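PDB 3Q9T: choline dehydrogenase and related flavoproteins from Aspergillus oryzae, which oxidises formate as a flavoprotein of the glucose-methanol-choline oxidoreductase family, carrying 8-formyl-FAD at its catalytic site. Local coordinates for residues D57-K62 / G401-W406; G380-S385 / Q389-L394; K537-D542 / K570-D575. All blocks are in the same frame, centred on the assembly; numbering follows the deposited sequence.

Contact 1: D57-K62 / G401-W406; sequences DLRNSK and GTAFQW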
loop_
_atom_site.group_PDB
_atom_site.type_symbol
_atom_site.label_atom_id
_atom_site.label_comp_id
_atom_site.label_asym_id
_atom_site.label_seq_id
_atom_site.Cartn_x
_atom_site.Cartn_y
_atom_site.Cartn_z
ATOM N N ASP A 57 -4.076 -3.371 21.810
ATOM C CA ASP A 57 -2.657 -3.138 22.020
ATOM C C ASP A 57 -1.799 -4.333 21.623
ATOM O O ASP A 57 -0.593 -4.194 21.531
ATOM C CB ASP A 57 -2.368 -2.817 23.491
ATOM C CG ASP A 57 -2.986 -1.504 23.944
ATOM O OD1 ASP A 57 -3.036 -0.551 23.135
ATOM O OD2 ASP A 57 -3.417 -1.429 25.121
ATOM N N LEU A 58 -2.403 -5.509 21.426
ATOM C CA LEU A 58 -1.642 -6.702 21.022
ATOM C C LEU A 58 -1.202 -6.684 19.550
ATOM O O LEU A 58 -0.362 -7.493 19.142
ATOM C CB LEU A 58 -2.423 -7.991 21.299
ATOM C CG LEU A 58 -2.685 -8.341 22.762
ATOM C CD1 LEU A 58 -3.738 -9.441 22.853
ATOM C CD2 LEU A 58 -1.409 -8.736 23.493
ATOM N N ARG A 59 -1.772 -5.779 18.757
ATOM C CA ARG A 59 -1.306 -5.580 17.389
ATOM C C ARG A 59 0.143 -5.098 17.415
ATOM O O ARG A 59 0.505 -4.239 18.212
ATOM C CB ARG A 59 -2.179 -4.565 16.639
ATOM C CG ARG A 59 -3.594 -5.045 16.307
ATOM C CD ARG A 59 -4.197 -4.262 15.107
ATOM N NE ARG A 59 -3.821 -2.865 15.196
ATOM C CZ ARG A 59 -3.367 -2.123 14.195
ATOM N NH1 ARG A 59 -3.248 -2.618 12.968
ATOM N NH2 ARG A 59 -3.038 -0.864 14.434
ATOM N N ASN A 60 0.966 -5.663 16.546
ATOM C CA ASN A 60 2.397 -5.375 16.523
ATOM C C ASN A 60 3.209 -5.819 17.731
ATOM O O ASN A 60 4.418 -5.583 17.781
ATOM C CB ASN A 60 2.652 -3.899 16.236
ATOM C CG ASN A 60 2.374 -3.552 14.794
ATOM O OD1 ASN A 60 2.902 -4.198 13.888
ATOM N ND2 ASN A 60 1.509 -2.557 14.568
ATOM N N SER A 61 2.569 -6.468 18.694
ATOM C CA SER A 61 3.308 -6.921 19.878
ATOM C C SER A 61 4.046 -8.208 19.549
ATOM O O SER A 61 3.974 -8.706 18.422
ATOM C CB SER A 61 2.368 -7.147 21.068
ATOM O OG SER A 61 1.552 -8.292 20.861
ATOM N N LYS A 62 4.740 -8.768 20.530
ATOM C CA LYS A 62 5.455 -10.015 20.287
ATOM C C LYS A 62 4.492 -11.177 20.011
ATOM O O LYS A 62 4.908 -12.205 19.490
ATOM C CB LYS A 62 6.383 -10.366 21.454
ATOM C CG LYS A 62 5.669 -10.809 22.719
ATOM C CD LYS A 62 6.666 -11.385 23.731
ATOM C CE LYS A 62 7.236 -12.724 23.256
ATOM N NZ LYS A 62 7.782 -13.555 24.380
ATOM N N GLY A 401 -10.773 3.244 18.470
ATOM C CA GLY A 401 -10.103 1.958 18.369
ATOM C C GLY A 401 -8.967 1.930 17.353
ATOM O O GLY A 401 -9.209 1.933 16.139
ATOM N N THR A 402 -7.731 1.872 17.854
ATOM C CA THR A 402 -6.547 1.875 16.998
ATOM C C THR A 402 -6.587 0.712 16.037
ATOM O O THR A 402 -6.091 0.836 14.931
ATOM C CB THR A 402 -5.240 1.766 17.799
ATOM O OG1 THR A 402 -5.372 0.717 18.765
ATOM C CG2 THR A 402 -4.939 3.085 18.517
ATOM N N ALA A 403 -7.163 -0.415 16.466
ATOM C CA ALA A 403 -7.233 -1.607 15.615
ATOM C C ALA A 403 -8.049 -1.381 14.347
ATOM O O ALA A 403 -7.973 -2.174 13.407
ATOM C CB ALA A 403 -7.793 -2.802 16.391
ATOM N N PHE A 404 -8.839 -0.310 14.325
ATOM C CA PHE A 404 -9.734 -0.052 13.200
ATOM C C PHE A 404 -9.472 1.286 12.518
ATOM O O PHE A 404 -10.338 1.803 11.827
ATOM C CB PHE A 404 -11.183 -0.101 13.664
ATOM C CG PHE A 404 -11.598 -1.435 14.203
ATOM C CD1 PHE A 404 -11.881 -2.482 13.341
ATOM C CD2 PHE A 404 -11.706 -1.645 15.575
ATOM C CE1 PHE A 404 -12.270 -3.712 13.826
ATOM C CE2 PHE A 404 -12.114 -2.892 16.073
ATOM C CZ PHE A 404 -12.392 -3.919 15.185
ATOM N N GLN A 405 -8.281 1.839 12.728
ATOM C CA GLN A 405 -7.910 3.152 12.203
ATOM C C GLN A 405 -6.422 3.102 11.914
ATOM O O GLN A 405 -5.602 3.668 12.641
ATOM C CB GLN A 405 -8.182 4.256 13.228
ATOM C CG GLN A 405 -9.642 4.545 13.492
ATOM C CD GLN A 405 -10.330 5.254 12.342
ATOM O OE1 GLN A 405 -10.466 6.469 12.362
ATOM N NE2 GLN A 405 -10.782 4.497 11.346
ATOM N N TRP A 406 -6.075 2.400 10.850
ATOM C CA TRP A 406 -4.689 2.016 10.629
ATOM C C TRP A 406 -3.824 3.190 10.174
ATOM O O TRP A 406 -2.609 3.139 10.295
ATOM C CB TRP A 406 -4.619 0.884 9.605
ATOM C CG TRP A 406 -5.136 -0.418 10.098
ATOM C CD1 TRP A 406 -5.628 -0.699 11.345
ATOM C CD2 TRP A 406 -5.200 -1.635 9.359
ATOM N NE1 TRP A 406 -5.995 -2.015 11.420
ATOM C CE2 TRP A 406 -5.743 -2.613 10.215
ATOM C CE3 TRP A 406 -4.847 -1.995 8.055
ATOM C CZ2 TRP A 406 -5.945 -3.923 9.812
ATOM C CZ3 TRP A 406 -5.050 -3.298 7.654
ATOM C CH2 TRP A 406 -5.589 -4.248 8.535
HETATM O O HOH W 1 -3.755 -1.261 17.936
#
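Arg-59 lays the NH1 end of its guanidinium over the pyrrole part of the Trp-406 indole, near its rim, the two planes only 7° from parallel. NH1 of Arg-59 sits 3.2 Å above the ring plane, nearest to Trp-406 NE1. Both of these nitrogens are donors, so the closeness reflects face-to-face packing and not a bond. The indole N-H is spent elsewhere: Trp-406 NE1 gives it to Ala-403 O at 2.8 Å in a bent bond (136°), with the donor well above the carbonyl plane. That bond helps to set the turn of the ring.

Van der Waals contact comes from Ala-403, whose CA lies 3.7 Å from Arg-59 NE on the same face as the indole and whose CB meets Arg-59 CD at 4.1 Å. The chain of Arg-59 bends at CG-CD (chi3 -39°), which swings the head round toward Trp-406.

Water supplies the polar link. It accepts from Arg-59 NE at 3.2 Å, lying in the guanidinium plane at its edge, and is 2.7 Å from Thr-402 OG1.

Beyond the two segments, Ala-403 also packs on the FAD-binding Tyr-98, and Trp-406 O makes a weak hydrogen bond to Arg-499 of the second subunit. With nearest atoms of the Arg-59 side chain and the modified flavin cofactor about 5 Å apart, the two loops meet beside the FAD site of a GMC oxidoreductase.

Contact 2: G380-S385 / Q389-L394; sequences GKDPFS and QPHFEL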
loop_
_atom_site.group_PDB
_atom_site.type_symbol
_atom_site.label_atom_id
_atom_site.label_comp_id
_atom_site.label_asym_id
_atom_site.label_seq_id
_atom_site.Cartn_x
_atom_site.Cartn_y
_atom_site.Cartn_z
ATOM N N GLY A 380 -33.540 -11.487 -10.321
ATOM C CA GLY A 380 -34.360 -10.858 -9.295
ATOM C C GLY A 380 -33.982 -11.198 -7.866
ATOM O O GLY A 380 -34.587 -10.684 -6.923
ATOM N N LYS A 381 -32.984 -12.063 -7.703
ATOM C CA LYS A 381 -32.449 -12.403 -6.390
ATOM C C LYS A 381 -31.306 -11.462 -5.988
ATOM O O LYS A 381 -30.398 -11.206 -6.773
ATOM C CB LYS A 381 -31.934 -13.849 -6.387
ATOM C CG LYS A 381 -32.984 -14.917 -6.700
ATOM C CD LYS A 381 -33.923 -15.141 -5.513
ATOM C CE LYS A 381 -35.059 -16.120 -5.849
ATOM N NZ LYS A 381 -36.134 -16.151 -4.804
ATOM N N ASP A 382 -31.354 -10.960 -4.760
ATOM C CA ASP A 382 -30.276 -10.159 -4.197
ATOM C C ASP A 382 -28.946 -10.883 -4.324
ATOM O O ASP A 382 -28.798 -11.995 -3.819
ATOM C CB ASP A 382 -30.563 -9.887 -2.713
ATOM C CG ASP A 382 -29.406 -9.223 -2.007
ATOM O OD1 ASP A 382 -29.160 -9.566 -0.829
ATOM O OD2 ASP A 382 -28.741 -8.354 -2.625
ATOM N N PRO A 383 -27.968 -10.255 -5.000
ATOM C CA PRO A 383 -26.643 -10.873 -5.162
ATOM C C PRO A 383 -25.953 -11.201 -3.849
ATOM O O PRO A 383 -25.323 -12.244 -3.760
ATOM C CB PRO A 383 -25.839 -9.806 -5.930
ATOM C CG PRO A 383 -26.881 -9.005 -6.672
ATOM C CD PRO A 383 -28.109 -9.012 -5.783
ATOM N N PHE A 384 -26.057 -10.325 -2.852
ATOM C CA PHE A 384 -25.310 -10.511 -1.607
ATOM C C PHE A 384 -25.874 -11.600 -0.695
ATOM O O PHE A 384 -25.167 -12.553 -0.316
ATOM C CB PHE A 384 -25.208 -9.187 -0.829
ATOM C CG PHE A 384 -24.700 -8.041 -1.654
ATOM C CD1 PHE A 384 -23.343 -7.903 -1.915
ATOM C CD2 PHE A 384 -25.577 -7.102 -2.166
ATOM C CE1 PHE A 384 -22.875 -6.854 -2.684
ATOM C CE2 PHE A 384 -25.115 -6.053 -2.932
ATOM C CZ PHE A 384 -23.761 -5.925 -3.191
ATOM N N SER A 385 -27.141 -11.450 -0.339
ATOM C CA SER A 385 -27.774 -12.329 0.644
ATOM C C SER A 385 -29.132 -12.806 0.128
ATOM O O SER A 385 -30.169 -12.400 0.650
ATOM C CB SER A 385 -27.977 -11.573 1.956
ATOM O OG SER A 385 -26.747 -11.190 2.538
ATOM N N GLN A 389 -30.152 -13.488 4.667
ATOM C CA GLN A 389 -29.028 -13.185 5.558
ATOM C C GLN A 389 -28.826 -11.678 5.732
ATOM O O GLN A 389 -29.268 -10.886 4.889
ATOM C CB GLN A 389 -27.725 -13.773 4.996
ATOM C CG GLN A 389 -27.712 -15.273 4.793
ATOM C CD GLN A 389 -27.831 -15.664 3.324
ATOM O OE1 GLN A 389 -27.117 -16.550 2.847
ATOM N NE2 GLN A 389 -28.742 -15.006 2.602
ATOM N N PRO A 390 -28.120 -11.267 6.797
ATOM C CA PRO A 390 -27.797 -9.846 6.940
ATOM C C PRO A 390 -26.929 -9.397 5.772
ATOM O O PRO A 390 -26.377 -10.235 5.058
ATOM C CB PRO A 390 -26.941 -9.804 8.211
ATOM C CG PRO A 390 -27.261 -11.064 8.945
ATOM C CD PRO A 390 -27.585 -12.079 7.902
ATOM N N HIS A 391 -26.819 -8.089 5.579
ATOM C CA HIS A 391 -25.793 -7.533 4.703
ATOM C C HIS A 391 -24.561 -7.098 5.496
ATOM O O HIS A 391 -23.433 -7.170 4.997
ATOM C CB HIS A 391 -26.351 -6.355 3.912
ATOM C CG HIS A 391 -27.335 -6.752 2.867
ATOM N ND1 HIS A 391 -28.504 -6.060 2.641
ATOM C CD2 HIS A 391 -27.326 -7.777 1.981
ATOM C CE1 HIS A 391 -29.169 -6.631 1.651
ATOM N NE2 HIS A 391 -28.480 -7.681 1.239
ATOM N N PHE A 392 -24.772 -6.649 6.731
ATOM C CA PHE A 392 -23.668 -6.140 7.542
ATOM C C PHE A 392 -23.684 -6.642 8.964
ATOM O O PHE A 392 -24.726 -7.021 9.486
ATOM C CB PHE A 392 -23.660 -4.612 7.568
ATOM C CG PHE A 392 -23.317 -3.997 6.248
ATOM C CD1 PHE A 392 -22.011 -3.607 5.976
ATOM C CD2 PHE A 392 -24.295 -3.841 5.262
ATOM C CE1 PHE A 392 -21.687 -3.053 4.736
ATOM C CE2 PHE A 392 -23.985 -3.289 4.027
ATOM C CZ PHE A 392 -22.676 -2.898 3.756
ATOM N N GLU A 393 -22.497 -6.668 9.564
ATOM C CA GLU A 393 -22.378 -6.613 11.015
ATOM C C GLU A 393 -21.870 -5.220 11.318
ATOM O O GLU A 393 -20.822 -4.804 10.806
ATOM C CB GLU A 393 -21.413 -7.664 11.579
ATOM C CG GLU A 393 -20.981 -7.349 13.014
ATOM C CD GLU A 393 -20.245 -8.500 13.713
ATOM O OE1 GLU A 393 -19.717 -8.276 14.829
ATOM O OE2 GLU A 393 -20.204 -9.628 13.173
ATOM N N LEU A 394 -22.638 -4.487 12.113
ATOM C CA LEU A 394 -22.245 -3.160 12.558
ATOM C C LEU A 394 -21.827 -3.195 14.021
ATOM O O LEU A 394 -22.661 -3.353 14.920
ATOM C CB LEU A 394 -23.393 -2.178 12.362
ATOM C CG LEU A 394 -23.871 -2.114 10.924
ATOM C CD1 LEU A 394 -25.091 -1.170 10.780
ATOM C CD2 LEU A 394 -22.704 -1.688 10.035
#
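Asp-382 OD1 is reached from opposite faces of its carboxylate by two N-H groups, one from His-391 across the contact and one from its own loop. His-391 NE2 donates to it at 2.9 Å in an almost straight bond (176°). The oxygen lies in the imidazole plane, and the histidine arrives on the syn side, tilted out of the carboxylate plane; the carboxylate and ring planes are nearly perpendicular. From the other face Ser-385 N donates to Asp-382 OD1 at 2.8 Å, an Asx motif closing the turn 382-385 on its own aspartate. Chi1 of 172° sets the carboxyl group beside the carbonyl carbon of Asp-382, where it can serve both donors. A salt bridge from Arg-360 reaches the same oxygen, while Tyr-371 OH hydrogen-bonds to OD2.

The far nitrogen of the ring, His-391 ND1, is hydrogen-bonded to Ile-361 N. With NE2 donating on one side and ND1 probably accepting on the other, the ring is held against rotation, consistent with a neutral histidine protonated on NE2.

Phe-384 turns the edge of its ring toward the face of His-391 in an offset T-shaped pair, centroids 6.0 Å apart and planes at 80°. Its CB also packs 3.8 Å from His-391 CD2. Alongside, Ser-385 OG donates to Pro-390 O at 2.7 Å, satisfying a buried carbonyl just before the histidine.

The contact ties the loop following helix 369-377 to the entry of strand 392-397. That strand runs between strands 353-358 and 415-423, and Phe-384 rests on helix 454-473.

Contact 3: K537-D542 / K570-D575; sequences KLRVAD and KAEHKD. With FAY ([(2R,3S,4R,5R)-5-(6-amino-9H-purin-9-yl)-3,4-dihydroxytetrahydrofuran-2-yl]methyl (2R,3S,4S)-5-(8-formyl-7-methyl-2,4-dioxo-3,4-dihydrobenzo[g]pteridin-10(2H)-yl)-2,3,4-trihydroxypentyl dihydrogen diphosphate), chain D.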
loop_
_atom_site.group_PDB
_atom_site.type_symbol
_atom_site.label_atom_id
_atom_site.label_comp_id
_atom_site.label_asym_id
_atom_site.label_seq_id
_atom_site.Cartn_x
_atom_site.Cartn_y
_atom_site.Cartn_z
ATOM N N LYS A 537 -3.991 -40.239 7.423
ATOM C CA LYS A 537 -3.519 -39.833 8.749
ATOM C C LYS A 537 -3.235 -38.328 8.884
ATOM O O LYS A 537 -2.457 -37.915 9.745
ATOM C CB LYS A 537 -2.277 -40.641 9.152
ATOM C CG LYS A 537 -2.504 -42.149 9.275
ATOM C CD LYS A 537 -1.293 -42.814 9.943
ATOM C CE LYS A 537 -1.574 -44.230 10.425
ATOM N NZ LYS A 537 -1.568 -45.224 9.315
ATOM N N LEU A 538 -3.856 -37.518 8.028
ATOM C CA LEU A 538 -3.654 -36.071 8.047
ATOM C C LEU A 538 -4.983 -35.346 7.930
ATOM O O LEU A 538 -5.705 -35.519 6.954
ATOM C CB LEU A 538 -2.756 -35.613 6.881
ATOM C CG LEU A 538 -2.489 -34.099 6.824
ATOM C CD1 LEU A 538 -1.949 -33.601 8.166
ATOM C CD2 LEU A 538 -1.545 -33.705 5.683
ATOM N N ARG A 539 -5.295 -34.513 8.916
ATOM C CA ARG A 539 -6.526 -33.738 8.881
ATOM C C ARG A 539 -6.199 -32.267 9.090
ATOM O O ARG A 539 -5.133 -31.933 9.604
ATOM C CB ARG A 539 -7.503 -34.234 9.952
ATOM C CG ARG A 539 -8.081 -35.612 9.662
ATOM C CD ARG A 539 -8.747 -36.206 10.886
ATOM N NE ARG A 539 -10.142 -36.516 10.635
ATOM C CZ ARG A 539 -10.726 -37.695 10.851
ATOM N NH1 ARG A 539 -10.057 -38.735 11.347
ATOM N NH2 ARG A 539 -12.007 -37.813 10.565
ATOM N N VAL A 540 -7.111 -31.398 8.674
ATOM C CA VAL A 540 -6.978 -29.974 8.933
ATOM C C VAL A 540 -8.151 -29.529 9.775
ATOM O O VAL A 540 -9.302 -29.836 9.448
ATOM C CB VAL A 540 -6.965 -29.150 7.639
ATOM C CG1 VAL A 540 -6.917 -27.662 7.965
ATOM C CG2 VAL A 540 -5.780 -29.554 6.785
ATOM N N ALA A 541 -7.854 -28.834 10.873
ATOM C CA ALA A 541 -8.896 -28.267 11.709
ATOM C C ALA A 541 -8.523 -26.830 12.051
ATOM O O ALA A 541 -7.664 -26.582 12.896
ATOM C CB ALA A 541 -9.141 -29.128 12.975
ATOM N N ASP A 542 -9.152 -25.896 11.331
ATOM C CA ASP A 542 -8.976 -24.461 11.523
ATOM C C ASP A 542 -9.780 -23.707 10.455
ATOM O O ASP A 542 -10.476 -24.330 9.633
ATOM C CB ASP A 542 -7.486 -24.053 11.531
ATOM C CG ASP A 542 -6.800 -24.264 10.193
ATOM O OD1 ASP A 542 -7.478 -24.150 9.155
ATOM O OD2 ASP A 542 -5.573 -24.540 10.175
ATOM N N LYS A 570 -12.598 -39.340 16.924
ATOM C CA LYS A 570 -12.961 -40.310 17.955
ATOM C C LYS A 570 -13.799 -41.438 17.380
ATOM O O LYS A 570 -13.634 -42.591 17.770
ATOM C CB LYS A 570 -13.715 -39.649 19.102
ATOM C CG LYS A 570 -12.856 -38.744 19.975
ATOM C CD LYS A 570 -13.642 -38.250 21.192
ATOM C CE LYS A 570 -12.856 -37.203 21.965
ATOM N NZ LYS A 570 -13.643 -36.644 23.100
ATOM N N ALA A 571 -14.695 -41.102 16.457
ATOM C CA ALA A 571 -15.559 -42.104 15.855
ATOM C C ALA A 571 -14.731 -43.097 15.058
ATOM O O ALA A 571 -15.086 -44.273 14.937
ATOM C CB ALA A 571 -16.610 -41.452 14.970
ATOM N N GLU A 572 -13.624 -42.619 14.509
ATOM C CA GLU A 572 -12.766 -43.471 13.711
ATOM C C GLU A 572 -11.929 -44.423 14.560
ATOM O O GLU A 572 -11.770 -45.584 14.203
ATOM C CB GLU A 572 -11.862 -42.632 12.822
ATOM C CG GLU A 572 -10.834 -43.461 12.095
ATOM C CD GLU A 572 -10.516 -42.887 10.745
ATOM O OE1 GLU A 572 -9.418 -43.167 10.224
ATOM O OE2 GLU A 572 -11.377 -42.159 10.211
ATOM N N HIS A 573 -11.402 -43.939 15.680
ATOM C CA HIS A 573 -10.550 -44.773 16.530
ATOM C C HIS A 573 -11.311 -45.441 17.687
ATOM O O HIS A 573 -11.132 -45.111 18.869
ATOM C CB HIS A 573 -9.343 -43.971 17.011
ATOM C CG HIS A 573 -8.522 -43.427 15.887
ATOM N ND1 HIS A 573 -7.445 -44.103 15.358
ATOM C CD2 HIS A 573 -8.651 -42.294 15.157
ATOM C CE1 HIS A 573 -6.937 -43.404 14.359
ATOM N NE2 HIS A 573 -7.649 -42.299 14.220
ATOM N N LYS A 574 -12.159 -46.394 17.314
ATOM C CA LYS A 574 -12.992 -47.135 18.261
ATOM C C LYS A 574 -12.197 -47.661 19.444
ATOM O O LYS A 574 -12.631 -47.545 20.592
ATOM C CB LYS A 574 -13.668 -48.316 17.559
ATOM C CG LYS A 574 -15.091 -48.058 17.092
ATOM C CD LYS A 574 -15.180 -46.866 16.168
ATOM C CE LYS A 574 -16.512 -46.863 15.428
ATOM N NZ LYS A 574 -16.715 -48.151 14.692
ATOM N N ASP A 575 -11.034 -48.244 19.166
ATOM C CA ASP A 575 -10.245 -48.854 20.226
ATOM C C ASP A 575 -9.819 -47.834 21.292
ATOM O O ASP A 575 -9.485 -48.208 22.415
ATOM C CB ASP A 575 -9.033 -49.603 19.653
ATOM C CG ASP A 575 -7.974 -48.671 19.108
ATOM O OD1 ASP A 575 -6.770 -48.964 19.294
ATOM O OD2 ASP A 575 -8.347 -47.646 18.498
HETATM P P FAY D . -7.594 -20.675 13.821
HETATM N N1 FAY D . -13.517 -13.655 15.506
HETATM C C2 FAY D . -14.620 -13.502 16.342
HETATM O O2 FAY D . -15.472 -14.380 16.403
HETATM N N3 FAY D . -14.541 -12.646 17.421
HETATM C C4 FAY D . -13.686 -11.574 17.349
HETATM O O4 FAY D . -14.079 -10.494 17.827
HETATM N N5 FAY D . -11.687 -10.658 16.422
HETATM C C6 FAY D . -9.492 -9.946 15.978
HETATM C C7 FAY D . -8.216 -10.171 15.493
HETATM C C8 FAY D . -7.924 -11.384 14.860
HETATM O O8 FAY D . -6.183 -12.785 14.158
HETATM C C9 FAY D . -8.890 -12.399 14.836
HETATM P PA FAY D . -5.214 -19.523 14.828
HETATM C "C1'" FAY D . -10.945 -14.468 14.465
HETATM C C10 FAY D . -12.486 -12.746 15.551
HETATM N N10 FAY D . -11.228 -13.077 15.039
HETATM N N1A FAY D . 4.978 -23.134 13.190
HETATM O O1A FAY D . -4.421 -18.350 14.358
HETATM C C1B FAY D . 0.389 -21.379 15.043
HETATM O O1P FAY D . -7.547 -21.875 14.735
HETATM C "C2'" FAY D . -10.604 -15.491 15.573
HETATM O "O2'" FAY D . -9.715 -14.883 16.441
HETATM C C2A FAY D . 4.436 -23.349 14.444
HETATM O O2A FAY D . -6.068 -19.242 16.027
HETATM C C2B FAY D . 0.022 -19.945 15.383
HETATM O O2B FAY D . 0.948 -19.323 16.255
HETATM O O2P FAY D . -8.081 -21.062 12.436
HETATM C "C3'" FAY D . -10.095 -16.935 15.254
HETATM O "O3'" FAY D . -9.066 -17.428 16.109
HETATM N N3A FAY D . 3.205 -22.809 14.779
HETATM C C3B FAY D . -1.321 -20.132 16.053
HETATM O O3B FAY D . -1.106 -20.480 17.399
HETATM O O3P FAY D . -6.111 -20.075 13.632
HETATM C "C4'" FAY D . -9.642 -17.167 13.834
HETATM O "O4'" FAY D . -10.689 -16.666 13.008
HETATM C C4A FAY D . 2.526 -22.068 13.867
HETATM C C4B FAY D . -1.896 -21.349 15.371
HETATM O O4B FAY D . -0.831 -21.974 14.677
HETATM C C4X FAY D . -12.652 -11.632 16.395
HETATM C "C5'" FAY D . -9.366 -18.670 13.581
HETATM O "O5'" FAY D . -8.472 -19.423 14.414
HETATM C C5A FAY D . 3.051 -21.849 12.596
HETATM C C5B FAY D . -3.022 -20.973 14.427
HETATM O O5B FAY D . -4.165 -20.708 15.203
HETATM C C5X FAY D . -10.503 -10.876 15.752
HETATM C C6A FAY D . 4.292 -22.380 12.253
HETATM N N6A FAY D . 4.843 -22.086 11.067
HETATM N N7A FAY D . 2.170 -21.095 11.907
HETATM C C7M FAY D . -7.239 -9.019 15.499
HETATM C C8A FAY D . 1.101 -20.838 12.690
HETATM C C8M FAY D . -6.499 -11.754 14.709
HETATM C C9A FAY D . -10.201 -12.146 15.233
HETATM N N9A FAY D . 1.311 -21.427 13.902
HETATM O O HOH W 2 -13.229 -40.167 9.893
#
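Bends in two long side chains bring Arg-539 and Glu-572 together: the arginine turns at chi3 (122°) and the glutamate, its CG anti to the backbone N, at chi2 (147°). The groups approach at a slant, with the guanidinium and carboxylate planes 57° apart. Directly they form only a long salt bridge, Arg-539 NH1 to Glu-572 OE2 at 3.8 Å. A water closes the gap more tightly, accepting from Arg-539 NH2 at 2.7 Å and donating to Glu-572 OE2 at 2.7 Å.

Both charged groups have further partners. Arg-539 NE donates to Lys-529 O and its NH1 forms a salt bridge with Glu-261, while Glu-572 OE2 also meets Lys-531 NZ. His-573, the residue at which the chain leaves helical geometry, hydrogen-bonds to Glu-261 as well, so one acid joins both segments.

Arg-539 sits on strand 538-540, which pairs with strand 261-264 in the parallel sheet of the Rossmann-type FAD-binding domain, and Glu-572 ends helix 555-572. At the other end of the 537-542 segment Asp-542 CB comes to 3.2 Å from the cofactor phosphate oxygen O2P, far from the ion pair.

Because the charges are shared among several partners and bridged by water, the direct pull between Arg-539 and Glu-572 is probably weak, and both are held mainly by Glu-261, Lys-529 and Lys-531, with the water between them.

How the contacts relate
Contact 2 is the buried one, and its chemistry is correspondingly specific: short hydrogen bonds, one nearly straight, and an aromatic pair. Contacts 1 and 3 are partly exposed and each include a water bridge to an arginine, which meets an indole face in contact 1 and a carboxylate in contact 3. They lie on opposite sides of the chain's centre, their centres about 36 Å apart. Contact 1 comes near the cofactor through its arginine; contact 3 does so through the far end of its strand segment. No two contacts touch, but strand 392-397, which begins in contact 2, leads into the loop holding 401-406 of contact 1. Contact 3 belongs to the parallel sheet instead.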